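Local coordinates for protein probable intron-encoded endonuclease 1 (Wickerhamomyces canadensis, PDB 6X1J) that cleaves DNA as a LAGLIDADG homing endonuclease that takes part in the homing of a mitochondrial 21S rRNA gene intron, at residues G150-N155 with K198-I203; F170-V175 with C190-N195. All blocks are in the same frame, centred on the assembly; numbering follows the deposited sequence. Where two conformers were deposited one is given.

Contact 1: residues G150-N155 with K198-I203; sequences GKWDYN and KPIIYI. With nucleotides of chain C; nucleotides of chain B.
W152 and Y202 form a T-shaped aromatic pair: the CD1-CE1 side of the tyrosine ring stands on one face of the indole, with the planes at 74°. The closest atoms are W152 CD2 and Y202 CD1, 3.8 Å apart, and CE1 lies equally close over the five-membered ring. W152 carries CG anti to its backbone N (chi1 -173°), which swings the indole across to strand 198-203; Y202 has a similar first torsion (chi1 164°). I200 adds a smaller apolar touch, its CD1 lying 4.4 Å from W152 CZ3 near the indole plane, so the face and the edge of the indole are met by different residues of one strand. The indole turns an edge to the DNA: W152 NE1 donates to OP2 of DT6 of chain B at 2.9 Å, and CZ2 packs against that nucleotide's C2'. Y202 OH is hydrogen-bonded to OG of S162. Y154 lies between K151 CB on one face and the C2' of DC18 of chain C on the other, while its OH donates to OP2 of that nucleotide at 2.7 Å. D153 closes an Asx turn, OD1 accepting from N155 N at 3.1 Å from above the carboxylate plane, and its side chain packs on the C7 methyl of DT6 of chain B. Strand 163-165 lies between strands 149-151 and 198-203 in the antiparallel sheet, so the indole reaches past V164 to I200 and Y202, with K193 of the outermost strand 191-195 also against it. I201, on the same strand as Y202, packs on V175, L178 and I179 of helix 172-186.

Contact 2: residues F170-V175 with C190-N195; sequences FKKEEV and CSIKFN. With nucleotides of chain C; nucleotides of chain B.
N195 OD1 is gripped by two donors, N4 of DC17 of chain C and NE2 of Q168. N4 of DC17 of chain C lies 2.9 Å from N195 OD1, on an almost straight path (176°), while N195 ND2 donates to O6 of DG9 of chain B at 2.8 Å on a more bent path. One carboxamide reads a cytosine amino group on one DNA strand and a guanine carbonyl on the other, and Q168 probably helps fix which end of the amide carries the oxygen. Shortening N195 to an alanine removes the carboxamide and would probably leave the cytosine N4 and the guanine O6 without this partner, and Q168 NE2 without this acceptor. Between the protein segments the contact is apolar. I192 has CG1 anti to its backbone N (chi1 -164°) and an extended second torsion, which together bring CD1 to 4.1 Å from K172 CG and 4.2 Å from V175 CG1. K172 crosses I192 at about a right angle, and its extended chain carries CE onward to F194 CZ, 3.8 Å away, meeting the phenyl ring obliquely; aliphatic carbons, rather than the charge, make this contact. K171 holds the N-cap position and its backbone N donates to E174 OE1 at 2.8 Å, nearly straight and on the anti lone pair. E174 OE2 accepts from I127 N, tying the helix start to a neighbouring loop. Helix 172-186 packing on an antiparallel sheet whose other face meets the DNA is the arrangement of the LAGLIDADG fold, in which sheet side chains read bases in the major groove.

Following the chain from the N terminus, strand 149-151 and the loop after it supply the first side of contact 1, and the chain then passes through strand 163-165 to the start of helix 172-186, the first side of contact 2. Strand 191-195 closes the shorter loop of contact 2 and strand 198-203 the longer one of contact 1, so the loop of contact 2 lies wholly within that of contact 1. The closing strands are consecutive and antiparallel, joined by backbone bonds from I200 N to K193 O and from Y202 N to S191 O. Together the contacts link the sheet to its covering helix and to the DNA-facing loop 152-155, and P199 also packs against F170.

Contact 1: residues G150-N155 with K198-I203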
ATOM      1  N   GLY A 150       3.092  -8.661   8.970  1.00 31.46           N
ATOM      2  CA  GLY A 150       3.042 -10.067   9.415  1.00 31.40           C
ATOM      3  C   GLY A 150       3.549 -10.203  10.831  1.00 30.60           C
ATOM      4  O   GLY A 150       4.219  -9.291  11.305  1.00 29.00           O
ATOM      5  N   LYS A 151       3.194 -11.305  11.486  1.00 35.60           N
ATOM      6  CA  LYS A 151       3.761 -11.744  12.784  1.00 32.07           C
ATOM      7  C   LYS A 151       5.006 -12.600  12.522  1.00 32.23           C
ATOM      8  O   LYS A 151       5.092 -13.251  11.471  1.00 29.72           O
ATOM      9  CB  LYS A 151       2.690 -12.502  13.559  1.00 32.60           C
ATOM     10  CG  LYS A 151       1.499 -11.648  13.980  1.00 33.33           C
ATOM     11  CD  LYS A 151       0.530 -12.436  14.820  1.00 37.26           C
ATOM     12  CE  LYS A 151      -0.708 -11.695  15.286  1.00 38.91           C
ATOM     13  NZ  LYS A 151      -1.418 -12.500  16.303  1.00 39.17           N
ATOM     14  N   TRP A 152       5.963 -12.588  13.442  1.00 29.91           N
ATOM     15  CA  TRP A 152       7.081 -13.559  13.454  1.00 31.72           C
ATOM     16  C   TRP A 152       6.527 -14.907  13.931  1.00 31.71           C
ATOM     17  O   TRP A 152       6.838 -15.919  13.294  1.00 33.89           O
ATOM     18  CB  TRP A 152       8.167 -13.017  14.366  1.00 34.19           C
ATOM     19  CG  TRP A 152       9.449 -13.772  14.377  1.00 34.39           C
ATOM     20  CD1 TRP A 152      10.021 -14.327  15.479  1.00 35.10           C
ATOM     21  CD2 TRP A 152      10.368 -13.965  13.293  1.00 35.49           C
ATOM     22  NE1 TRP A 152      11.223 -14.891  15.143  1.00 42.75           N
ATOM     23  CE2 TRP A 152      11.475 -14.668  13.818  1.00 37.88           C
ATOM     24  CE3 TRP A 152      10.392 -13.603  11.944  1.00 41.43           C
ATOM     25  CZ2 TRP A 152      12.574 -15.031  13.045  1.00 38.92           C
ATOM     26  CZ3 TRP A 152      11.482 -13.960  11.172  1.00 43.85           C
ATOM     27  CH2 TRP A 152      12.560 -14.657  11.721  1.00 44.12           C
ATOM     28  N   ASP A 153       5.647 -14.883  14.936  1.00 29.61           N
ATOM     29  CA  ASP A 153       5.124 -16.098  15.624  1.00 32.04           C
ATOM     30  C   ASP A 153       3.595 -16.127  15.541  1.00 31.82           C
ATOM     31  O   ASP A 153       2.923 -15.249  16.156  1.00 28.84           O
ATOM     32  CB  ASP A 153       5.575 -16.166  17.094  1.00 33.51           C
ATOM     33  CG  ASP A 153       5.257 -17.480  17.810  1.00 36.58           C
ATOM     34  OD1 ASP A 153       4.681 -18.378  17.171  1.00 35.53           O
ATOM     35  OD2 ASP A 153       5.593 -17.595  19.001  1.00 31.58           O
ATOM     36  N   TYR A 154       3.059 -17.058  14.745  1.00 31.03           N
ATOM     37  CA  TYR A 154       1.592 -17.181  14.538  1.00 35.12           C
ATOM     38  C   TYR A 154       0.919 -18.041  15.623  1.00 36.01           C
ATOM     39  O   TYR A 154      -0.320 -18.083  15.586  1.00 33.83           O
ATOM     40  CB  TYR A 154       1.302 -17.663  13.110  1.00 36.65           C
ATOM     41  CG  TYR A 154       1.489 -16.573  12.076  1.00 37.16           C
ATOM     42  CD1 TYR A 154       2.732 -16.369  11.491  1.00 35.52           C
ATOM     43  CD2 TYR A 154       0.451 -15.716  11.718  1.00 34.44           C
ATOM     44  CE1 TYR A 154       2.940 -15.364  10.564  1.00 33.62           C
ATOM     45  CE2 TYR A 154       0.653 -14.700  10.798  1.00 29.72           C
ATOM     46  CZ  TYR A 154       1.897 -14.532  10.220  1.00 31.06           C
ATOM     47  OH  TYR A 154       2.144 -13.561   9.300  1.00 29.62           O
ATOM     48  N   ASN A 155       1.648 -18.674  16.558  1.00 35.11           N
ATOM     49  CA  ASN A 155       0.994 -19.308  17.735  1.00 37.08           C
ATOM     50  C   ASN A 155       0.137 -18.238  18.430  1.00 39.85           C
ATOM     51  O   ASN A 155       0.688 -17.308  19.075  1.00 37.13           O
ATOM     52  CB  ASN A 155       1.982 -19.996  18.694  1.00 39.23           C
ATOM     53  CG  ASN A 155       1.367 -20.396  20.028  1.00 39.92           C
ATOM     54  OD1 ASN A 155       0.156 -20.285  20.235  1.00 40.26           O
ATOM     55  ND2 ASN A 155       2.198 -20.826  20.967  1.00 38.32           N
ATOM     56  N   LYS A 198      15.199 -14.053   0.160  1.00 35.46           N
ATOM     57  CA  LYS A 198      14.881 -12.627  -0.122  1.00 33.64           C
ATOM     58  C   LYS A 198      14.726 -11.860   1.189  1.00 30.50           C
ATOM     59  O   LYS A 198      14.405 -12.407   2.239  1.00 32.51           O
ATOM     60  CB  LYS A 198      13.677 -12.547  -1.047  1.00 37.21           C
ATOM     61  CG  LYS A 198      13.881 -13.254  -2.379  1.00 41.82           C
ATOM     62  CD  LYS A 198      12.697 -13.110  -3.321  1.00 48.11           C
ATOM     63  CE  LYS A 198      13.072 -13.196  -4.786  1.00 51.58           C
ATOM     64  NZ  LYS A 198      13.269 -14.608  -5.191  1.00 55.36           N
ATOM     65  N   PRO A 199      15.046 -10.557   1.192  1.00 28.68           N
ATOM     66  CA  PRO A 199      15.103  -9.798   2.438  1.00 30.94           C
ATOM     67  C   PRO A 199      13.747  -9.420   3.054  1.00 28.17           C
ATOM     68  O   PRO A 199      12.893  -9.015   2.290  1.00 28.64           O
ATOM     69  CB  PRO A 199      15.846  -8.508   2.047  1.00 29.07           C
ATOM     70  CG  PRO A 199      15.658  -8.388   0.552  1.00 29.91           C
ATOM     71  CD  PRO A 199      15.513  -9.800   0.027  1.00 29.24           C
ATOM     72  N   ILE A 200      13.655  -9.432   4.398  1.00 26.94           N
ATOM     73  CA  ILE A 200      12.460  -8.954   5.163  1.00 27.23           C
ATOM     74  C   ILE A 200      12.936  -8.128   6.348  1.00 26.53           C
ATOM     75  O   ILE A 200      14.132  -8.200   6.684  1.00 29.26           O
ATOM     76  CB  ILE A 200      11.593 -10.124   5.645  1.00 29.27           C
ATOM     77  CG1 ILE A 200      12.340 -11.039   6.620  1.00 31.92           C
ATOM     78  CG2 ILE A 200      11.055 -10.896   4.458  1.00 31.55           C
ATOM     79  CD1 ILE A 200      11.489 -12.156   7.177  1.00 31.40           C
ATOM     80  N   ILE A 201      12.034  -7.387   6.960  1.00 24.72           N
ATOM     81  CA  ILE A 201      12.309  -6.491   8.115  1.00 24.53           C
ATOM     82  C   ILE A 201      11.664  -7.120   9.332  1.00 26.18           C
ATOM     83  O   ILE A 201      10.431  -7.231   9.329  1.00 27.79           O
ATOM     84  CB  ILE A 201      11.779  -5.073   7.840  1.00 25.29           C
ATOM     85  CG1 ILE A 201      12.364  -4.510   6.541  1.00 27.44           C
ATOM     86  CG2 ILE A 201      12.043  -4.145   9.024  1.00 25.78           C
ATOM     87  CD1 ILE A 201      11.990  -3.052   6.253  1.00 27.83           C
ATOM     88  N   TYR A 202      12.473  -7.553  10.302  1.00 28.39           N
ATOM     89  CA  TYR A 202      12.047  -8.138  11.593  1.00 27.47           C
ATOM     90  C   TYR A 202      11.953  -6.966  12.561  1.00 27.46           C
ATOM     91  O   TYR A 202      12.946  -6.184  12.668  1.00 30.49           O
ATOM     92  CB  TYR A 202      13.062  -9.217  12.008  1.00 29.67           C
ATOM     93  CG  TYR A 202      13.027  -9.685  13.443  1.00 32.15           C
ATOM     94  CD1 TYR A 202      12.215 -10.741  13.839  1.00 33.28           C
ATOM     95  CD2 TYR A 202      13.845  -9.111  14.407  1.00 33.31           C
ATOM     96  CE1 TYR A 202      12.194 -11.187  15.155  1.00 36.20           C
ATOM     97  CE2 TYR A 202      13.827  -9.534  15.732  1.00 31.26           C
ATOM     98  CZ  TYR A 202      13.006 -10.586  16.107  1.00 34.24           C
ATOM     99  OH  TYR A 202      12.965 -11.007  17.406  1.00 27.54           O
ATOM    100  N   ILE A 203      10.809  -6.799  13.215  1.00 27.02           N
ATOM    101  CA  ILE A 203      10.612  -5.795  14.299  1.00 27.36           C
ATOM    102  C   ILE A 203      10.564  -6.551  15.615  1.00 29.64           C
ATOM    103  O   ILE A 203       9.562  -7.196  15.890  1.00 30.42           O
ATOM    104  CB  ILE A 203       9.328  -4.988  14.097  1.00 28.13           C
ATOM    105  CG1 ILE A 203       9.300  -4.333  12.711  1.00 29.09           C
ATOM    106  CG2 ILE A 203       9.135  -3.981  15.247  1.00 26.21           C
ATOM    107  CD1 ILE A 203       7.928  -3.761  12.309  1.00 29.20           C
TER
ATOM    108  P    DC C  18      -0.728 -12.502   7.255  1.00 32.51           P
ATOM    109  OP1  DC C  18      -2.152 -12.068   7.239  1.00 31.87           O
ATOM    110  OP2  DC C  18       0.145 -12.007   8.351  1.00 27.22           O
ATOM    111  O5'  DC C  18      -0.641 -14.091   7.358  1.00 30.68           O
ATOM    112  C5'  DC C  18      -1.265 -14.889   6.389  1.00 30.91           C
ATOM    113  C4'  DC C  18      -0.798 -16.313   6.531  1.00 32.90           C
ATOM    114  O4'  DC C  18       0.571 -16.453   6.094  1.00 35.48           O
ATOM    115  C3'  DC C  18      -0.880 -16.965   7.914  1.00 35.15           C
ATOM    116  O3'  DC C  18      -1.875 -17.981   7.915  1.00 36.25           O
ATOM    117  C2'  DC C  18       0.553 -17.426   8.191  1.00 36.24           C
ATOM    118  C1'  DC C  18       1.164 -17.512   6.808  1.00 34.55           C
ATOM    119  N1   DC C  18       2.624 -17.342   6.725  1.00 32.74           N
ATOM    120  C2   DC C  18       3.395 -18.320   6.090  1.00 33.13           C
ATOM    121  O2   DC C  18       2.836 -19.318   5.610  1.00 38.19           O
ATOM    122  N3   DC C  18       4.734 -18.168   6.036  1.00 33.87           N
ATOM    123  C4   DC C  18       5.302 -17.067   6.534  1.00 30.46           C
ATOM    124  N4   DC C  18       6.631 -16.942   6.420  1.00 31.48           N
ATOM    125  C5   DC C  18       4.536 -16.043   7.159  1.00 29.25           C
ATOM    126  C6   DC C  18       3.210 -16.210   7.212  1.00 30.06           C
TER
ATOM    127  P    DT B   6      14.059 -16.576  17.293  1.00 33.78           P
ATOM    128  OP1  DT B   6      15.457 -16.216  17.483  1.00 33.43           O
ATOM    129  OP2  DT B   6      13.029 -15.489  17.289  1.00 38.97           O
ATOM    130  O5'  DT B   6      13.984 -17.428  15.950  1.00 32.55           O
ATOM    131  C5'  DT B   6      14.868 -18.538  15.788  1.00 33.74           C
ATOM    132  C4'  DT B   6      14.596 -19.229  14.476  1.00 34.42           C
ATOM    133  O4'  DT B   6      13.457 -20.105  14.668  1.00 35.61           O
ATOM    134  C3'  DT B   6      14.234 -18.308  13.299  1.00 40.52           C
ATOM    135  O3'  DT B   6      14.690 -18.840  12.047  1.00 43.44           O
ATOM    136  C2'  DT B   6      12.715 -18.371  13.256  1.00 40.07           C
ATOM    137  C1'  DT B   6      12.519 -19.836  13.638  1.00 39.76           C
ATOM    138  N1   DT B   6      11.178 -20.258  14.081  1.00 36.09           N
ATOM    139  C2   DT B   6      10.791 -21.550  13.793  1.00 34.26           C
ATOM    140  O2   DT B   6      11.499 -22.351  13.200  1.00 36.53           O
ATOM    141  N3   DT B   6       9.525 -21.865  14.197  1.00 34.45           N
ATOM    142  C4   DT B   6       8.634 -21.056  14.857  1.00 30.15           C
ATOM    143  O4   DT B   6       7.522 -21.483  15.127  1.00 32.38           O
ATOM    144  C5   DT B   6       9.090 -19.708  15.108  1.00 31.38           C
ATOM    145  C7   DT B   6       8.172 -18.743  15.788  1.00 31.30           C
ATOM    146  C6   DT B   6      10.322 -19.379  14.710  1.00 33.86           C
TER
ATOM    147  P    DC C  19      -2.312 -18.738   9.277  1.00 37.78           P
ATOM    148  OP1  DC C  19      -3.566 -19.422   8.995  1.00 40.40           O
ATOM    149  OP2  DC C  19      -2.240 -17.777  10.397  1.00 42.20           O
ATOM    150  O5'  DC C  19      -1.312 -19.963   9.327  1.00 38.69           O
ATOM    151  C5'  DC C  19      -1.555 -21.009   8.379  1.00 41.38           C
ATOM    152  C4'  DC C  19      -0.414 -21.996   8.323  1.00 46.09           C
ATOM    153  O4'  DC C  19       0.855 -21.359   8.013  1.00 51.58           O
ATOM    154  C3'  DC C  19      -0.175 -22.867   9.567  1.00 46.39           C
ATOM    155  O3'  DC C  19      -0.173 -24.263   9.237  1.00 45.37           O
ATOM    156  C2'  DC C  19       1.204 -22.448  10.040  1.00 47.75           C
ATOM    157  C1'  DC C  19       1.874 -22.028   8.740  1.00 45.56           C
ATOM    158  N1   DC C  19       3.030 -21.121   8.897  1.00 42.03           N
ATOM    159  C2   DC C  19       4.284 -21.555   8.457  1.00 42.55           C
ATOM    160  O2   DC C  19       4.378 -22.658   7.906  1.00 43.48           O
ATOM    161  N3   DC C  19       5.357 -20.749   8.620  1.00 37.93           N
ATOM    162  C4   DC C  19       5.218 -19.561   9.207  1.00 35.44           C
ATOM    163  N4   DC C  19       6.309 -18.811   9.353  1.00 32.11           N
ATOM    164  C5   DC C  19       3.956 -19.100   9.684  1.00 36.57           C
ATOM    165  C6   DC C  19       2.897 -19.905   9.511  1.00 39.09           C
TER

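Contact 2: residues F170-V175 with C190-N195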
ATOM      1  N   PHE A 170      12.107  -6.330  -2.848  1.00 32.40           N
ATOM      2  CA  PHE A 170      13.157  -5.274  -2.948  1.00 32.88           C
ATOM      3  C   PHE A 170      14.560  -5.913  -2.905  1.00 37.30           C
ATOM      4  O   PHE A 170      14.710  -7.119  -2.553  1.00 37.76           O
ATOM      5  CB  PHE A 170      12.981  -4.216  -1.851  1.00 32.37           C
ATOM      6  CG  PHE A 170      11.725  -3.388  -1.994  1.00 30.86           C
ATOM      7  CD1 PHE A 170      11.621  -2.441  -2.991  1.00 31.21           C
ATOM      8  CD2 PHE A 170      10.633  -3.594  -1.168  1.00 30.85           C
ATOM      9  CE1 PHE A 170      10.450  -1.714  -3.155  1.00 30.40           C
ATOM     10  CE2 PHE A 170       9.469  -2.863  -1.324  1.00 31.63           C
ATOM     11  CZ  PHE A 170       9.376  -1.918  -2.322  1.00 30.62           C
ATOM     12  N   LYS A 171      15.585  -5.129  -3.224  1.00 37.53           N
ATOM     13  CA  LYS A 171      17.002  -5.582  -3.150  1.00 38.02           C
ATOM     14  C   LYS A 171      17.449  -5.592  -1.685  1.00 40.01           C
ATOM     15  O   LYS A 171      16.936  -4.776  -0.865  1.00 34.14           O
ATOM     16  CB  LYS A 171      17.919  -4.667  -3.965  1.00 46.24           C
ATOM     17  CG  LYS A 171      17.521  -4.361  -5.406  1.00 50.77           C
ATOM     18  CD  LYS A 171      17.670  -5.525  -6.344  1.00 58.89           C
ATOM     19  CE  LYS A 171      16.392  -6.329  -6.475  1.00 71.38           C
ATOM     20  NZ  LYS A 171      16.624  -7.608  -7.188  1.00 70.99           N
ATOM     21  N   LYS A 172      18.415  -6.455  -1.355  1.00 39.81           N
ATOM     22  CA  LYS A 172      18.998  -6.520   0.009  1.00 39.89           C
ATOM     23  C   LYS A 172      19.416  -5.101   0.432  1.00 34.62           C
ATOM     24  O   LYS A 172      19.071  -4.668   1.581  1.00 30.03           O
ATOM     25  CB  LYS A 172      20.133  -7.549   0.009  1.00 43.05           C
ATOM     26  CG  LYS A 172      20.762  -7.863   1.353  1.00 47.55           C
ATOM     27  CD  LYS A 172      22.136  -8.536   1.240  1.00 53.42           C
ATOM     28  CE  LYS A 172      22.695  -8.994   2.574  1.00 58.56           C
ATOM     29  NZ  LYS A 172      24.146  -9.281   2.500  1.00 61.63           N
ATOM     30  N   GLU A 173      20.110  -4.399  -0.469  0.50 37.84           N
ATOM     31  CA  GLU A 173      20.778  -3.101  -0.198  0.50 37.84           C
ATOM     32  C   GLU A 173      19.704  -2.028   0.021  0.50 37.28           C
ATOM     33  O   GLU A 173      19.910  -1.145   0.881  0.50 35.86           O
ATOM     34  CB  GLU A 173      21.762  -2.814  -1.333  0.50 39.49           C
ATOM     35  CG  GLU A 173      22.935  -3.795  -1.371  0.50 41.53           C
ATOM     36  CD  GLU A 173      22.634  -5.227  -1.797  0.50 41.16           C
ATOM     37  OE1 GLU A 173      21.536  -5.480  -2.365  0.50 43.08           O
ATOM     38  OE2 GLU A 173      23.493  -6.094  -1.557  0.50 35.37           O
ATOM     39  N   GLU A 174      18.581  -2.164  -0.692  1.00 39.56           N
ATOM     40  CA  GLU A 174      17.333  -1.352  -0.522  1.00 35.86           C
ATOM     41  C   GLU A 174      16.725  -1.582   0.875  1.00 32.49           C
ATOM     42  O   GLU A 174      16.502  -0.597   1.628  1.00 35.00           O
ATOM     43  CB  GLU A 174      16.367  -1.709  -1.652  1.00 35.45           C
ATOM     44  CG  GLU A 174      16.740  -1.111  -2.996  1.00 35.38           C
ATOM     45  CD  GLU A 174      15.728  -1.344  -4.096  1.00 36.70           C
ATOM     46  OE1 GLU A 174      15.230  -2.488  -4.203  1.00 38.05           O
ATOM     47  OE2 GLU A 174      15.386  -0.375  -4.778  1.00 34.26           O
ATOM     48  N   VAL A 175      16.545  -2.834   1.291  1.00 31.40           N
ATOM     49  CA  VAL A 175      16.001  -3.123   2.651  1.00 29.55           C
ATOM     50  C   VAL A 175      16.967  -2.587   3.709  1.00 29.86           C
ATOM     51  O   VAL A 175      16.476  -1.955   4.706  1.00 26.47           O
ATOM     52  CB  VAL A 175      15.647  -4.620   2.833  1.00 30.32           C
ATOM     53  CG1 VAL A 175      15.082  -4.902   4.201  1.00 27.35           C
ATOM     54  CG2 VAL A 175      14.646  -5.073   1.777  1.00 33.29           C
ATOM     55  N   CYS A 190      14.674  -2.378  14.227  1.00 27.59           N
ATOM     56  CA  CYS A 190      14.524  -3.325  13.092  1.00 33.23           C
ATOM     57  C   CYS A 190      15.877  -3.930  12.755  1.00 31.05           C
ATOM     58  O   CYS A 190      16.856  -3.208  12.831  1.00 37.03           O
ATOM     59  CB  CYS A 190      14.092  -2.637  11.801  1.00 35.68           C
ATOM     60  SG  CYS A 190      12.529  -1.793  12.043  1.00 48.61           S
ATOM     61  N   SER A 191      15.889  -5.149  12.254  1.00 28.79           N
ATOM     62  CA  SER A 191      17.100  -5.799  11.707  1.00 28.79           C
ATOM     63  C   SER A 191      16.634  -6.635  10.531  1.00 29.84           C
ATOM     64  O   SER A 191      15.404  -6.858  10.436  1.00 30.44           O
ATOM     65  CB  SER A 191      17.782  -6.621  12.745  1.00 29.22           C
ATOM     66  OG  SER A 191      16.932  -7.684  13.178  1.00 31.45           O
ATOM     67  N   ILE A 192      17.553  -6.990   9.645  1.00 28.60           N
ATOM     68  CA  ILE A 192      17.276  -7.746   8.396  1.00 27.09           C
ATOM     69  C   ILE A 192      17.189  -9.251   8.693  1.00 30.84           C
ATOM     70  O   ILE A 192      17.791  -9.731   9.667  1.00 31.10           O
ATOM     71  CB  ILE A 192      18.309  -7.410   7.301  1.00 31.38           C
ATOM     72  CG1 ILE A 192      17.798  -7.860   5.929  1.00 32.58           C
ATOM     73  CG2 ILE A 192      19.711  -7.980   7.594  1.00 28.38           C
ATOM     74  CD1 ILE A 192      18.518  -7.239   4.761  1.00 31.89           C
ATOM     75  N   LYS A 193      16.410  -9.952   7.876  1.00 32.49           N
ATOM     76  CA  LYS A 193      16.290 -11.426   7.839  1.00 32.80           C
ATOM     77  C   LYS A 193      15.963 -11.830   6.408  1.00 32.63           C
ATOM     78  O   LYS A 193      15.758 -10.931   5.555  1.00 35.00           O
ATOM     79  CB  LYS A 193      15.168 -11.965   8.726  1.00 33.80           C
ATOM     80  CG  LYS A 193      15.147 -11.493  10.168  1.00 35.90           C
ATOM     81  CD  LYS A 193      15.880 -12.412  11.078  1.00 35.45           C
ATOM     82  CE  LYS A 193      15.481 -12.183  12.514  1.00 36.81           C
ATOM     83  NZ  LYS A 193      16.645 -12.435  13.371  1.00 36.97           N
ATOM     84  N   PHE A 194      15.873 -13.134   6.169  1.00 32.01           N
ATOM     85  CA  PHE A 194      15.718 -13.721   4.826  1.00 31.33           C
ATOM     86  C   PHE A 194      14.565 -14.704   4.876  1.00 37.78           C
ATOM     87  O   PHE A 194      14.390 -15.426   5.868  1.00 42.12           O
ATOM     88  CB  PHE A 194      17.070 -14.266   4.375  1.00 37.28           C
ATOM     89  CG  PHE A 194      18.050 -13.135   4.239  1.00 36.75           C
ATOM     90  CD1 PHE A 194      18.145 -12.417   3.057  1.00 42.59           C
ATOM     91  CD2 PHE A 194      18.733 -12.677   5.345  1.00 40.19           C
ATOM     92  CE1 PHE A 194      18.983 -11.316   2.954  1.00 42.17           C
ATOM     93  CE2 PHE A 194      19.592 -11.593   5.235  1.00 46.51           C
ATOM     94  CZ  PHE A 194      19.705 -10.906   4.042  1.00 42.19           C
ATOM     95  N   ASN A 195      13.751 -14.660   3.836  1.00 36.22           N
ATOM     96  CA  ASN A 195      12.641 -15.604   3.636  1.00 36.28           C
ATOM     97  C   ASN A 195      12.738 -16.036   2.161  1.00 32.63           C
ATOM     98  O   ASN A 195      12.735 -15.155   1.280  1.00 30.26           O
ATOM     99  CB  ASN A 195      11.343 -14.973   4.155  1.00 35.88           C
ATOM    100  CG  ASN A 195      10.151 -15.850   3.837  1.00 40.85           C
ATOM    101  OD1 ASN A 195       9.260 -15.459   3.071  1.00 38.22           O
ATOM    102  ND2 ASN A 195      10.212 -17.088   4.309  1.00 36.36           N
TER
ATOM    103  P    DC C  17       2.613  -9.575   1.131  1.00 39.65           P
ATOM    104  OP1  DC C  17       1.707  -9.034   0.090  1.00 42.45           O
ATOM    105  OP2  DC C  17       3.879  -8.838   1.412  1.00 38.70           O
ATOM    106  O5'  DC C  17       1.741  -9.760   2.457  1.00 30.77           O
ATOM    107  C5'  DC C  17       2.206 -10.277   3.739  1.00 31.75           C
ATOM    108  C4'  DC C  17       1.435 -11.533   4.091  1.00 33.26           C
ATOM    109  O4'  DC C  17       1.986 -12.702   3.419  1.00 30.85           O
ATOM    110  C3'  DC C  17       1.290 -11.911   5.567  1.00 33.56           C
ATOM    111  O3'  DC C  17      -0.113 -12.185   5.810  1.00 34.44           O
ATOM    112  C2'  DC C  17       2.204 -13.116   5.699  1.00 28.57           C
ATOM    113  C1'  DC C  17       2.146 -13.770   4.339  1.00 28.69           C
ATOM    114  N1   DC C  17       3.358 -14.544   3.949  1.00 27.85           N
ATOM    115  C2   DC C  17       3.229 -15.802   3.329  1.00 28.50           C
ATOM    116  O2   DC C  17       2.095 -16.276   3.143  1.00 30.67           O
ATOM    117  N3   DC C  17       4.344 -16.469   2.951  1.00 27.95           N
ATOM    118  C4   DC C  17       5.544 -15.916   3.128  1.00 31.14           C
ATOM    119  N4   DC C  17       6.618 -16.619   2.762  1.00 29.64           N
ATOM    120  C5   DC C  17       5.700 -14.635   3.730  1.00 32.44           C
ATOM    121  C6   DC C  17       4.590 -13.981   4.099  1.00 29.40           C
TER
ATOM    122  P    DG B   9      12.735 -26.670   2.254  1.00 48.23           P
ATOM    123  OP1  DG B   9      12.911 -28.107   1.976  1.00 51.10           O
ATOM    124  OP2  DG B   9      13.619 -25.666   1.589  1.00 43.58           O
ATOM    125  O5'  DG B   9      11.214 -26.337   1.946  1.00 44.38           O
ATOM    126  C5'  DG B   9      10.215 -27.107   2.613  1.00 46.98           C
ATOM    127  C4'  DG B   9       8.858 -26.486   2.406  1.00 45.58           C
ATOM    128  O4'  DG B   9       8.760 -25.248   3.151  1.00 42.86           O
ATOM    129  C3'  DG B   9       8.515 -26.144   0.960  1.00 44.38           C
ATOM    130  O3'  DG B   9       7.193 -26.621   0.730  1.00 51.65           O
ATOM    131  C2'  DG B   9       8.636 -24.633   0.927  1.00 41.20           C
ATOM    132  C1'  DG B   9       8.168 -24.304   2.315  1.00 39.62           C
ATOM    133  N9   DG B   9       8.476 -22.978   2.817  1.00 37.11           N
ATOM    134  C8   DG B   9       9.654 -22.280   2.725  1.00 37.01           C
ATOM    135  N7   DG B   9       9.583 -21.087   3.255  1.00 36.15           N
ATOM    136  C5   DG B   9       8.272 -20.989   3.704  1.00 32.87           C
ATOM    137  C6   DG B   9       7.591 -19.914   4.340  1.00 31.68           C
ATOM    138  O6   DG B   9       8.026 -18.800   4.664  1.00 31.54           O
ATOM    139  N1   DG B   9       6.271 -20.244   4.623  1.00 32.55           N
ATOM    140  C2   DG B   9       5.670 -21.438   4.317  1.00 35.11           C
ATOM    141  N2   DG B   9       4.373 -21.554   4.675  1.00 33.29           N
ATOM    142  N3   DG B   9       6.289 -22.441   3.709  1.00 31.34           N
ATOM    143  C4   DG B   9       7.582 -22.154   3.453  1.00 32.82           C
TER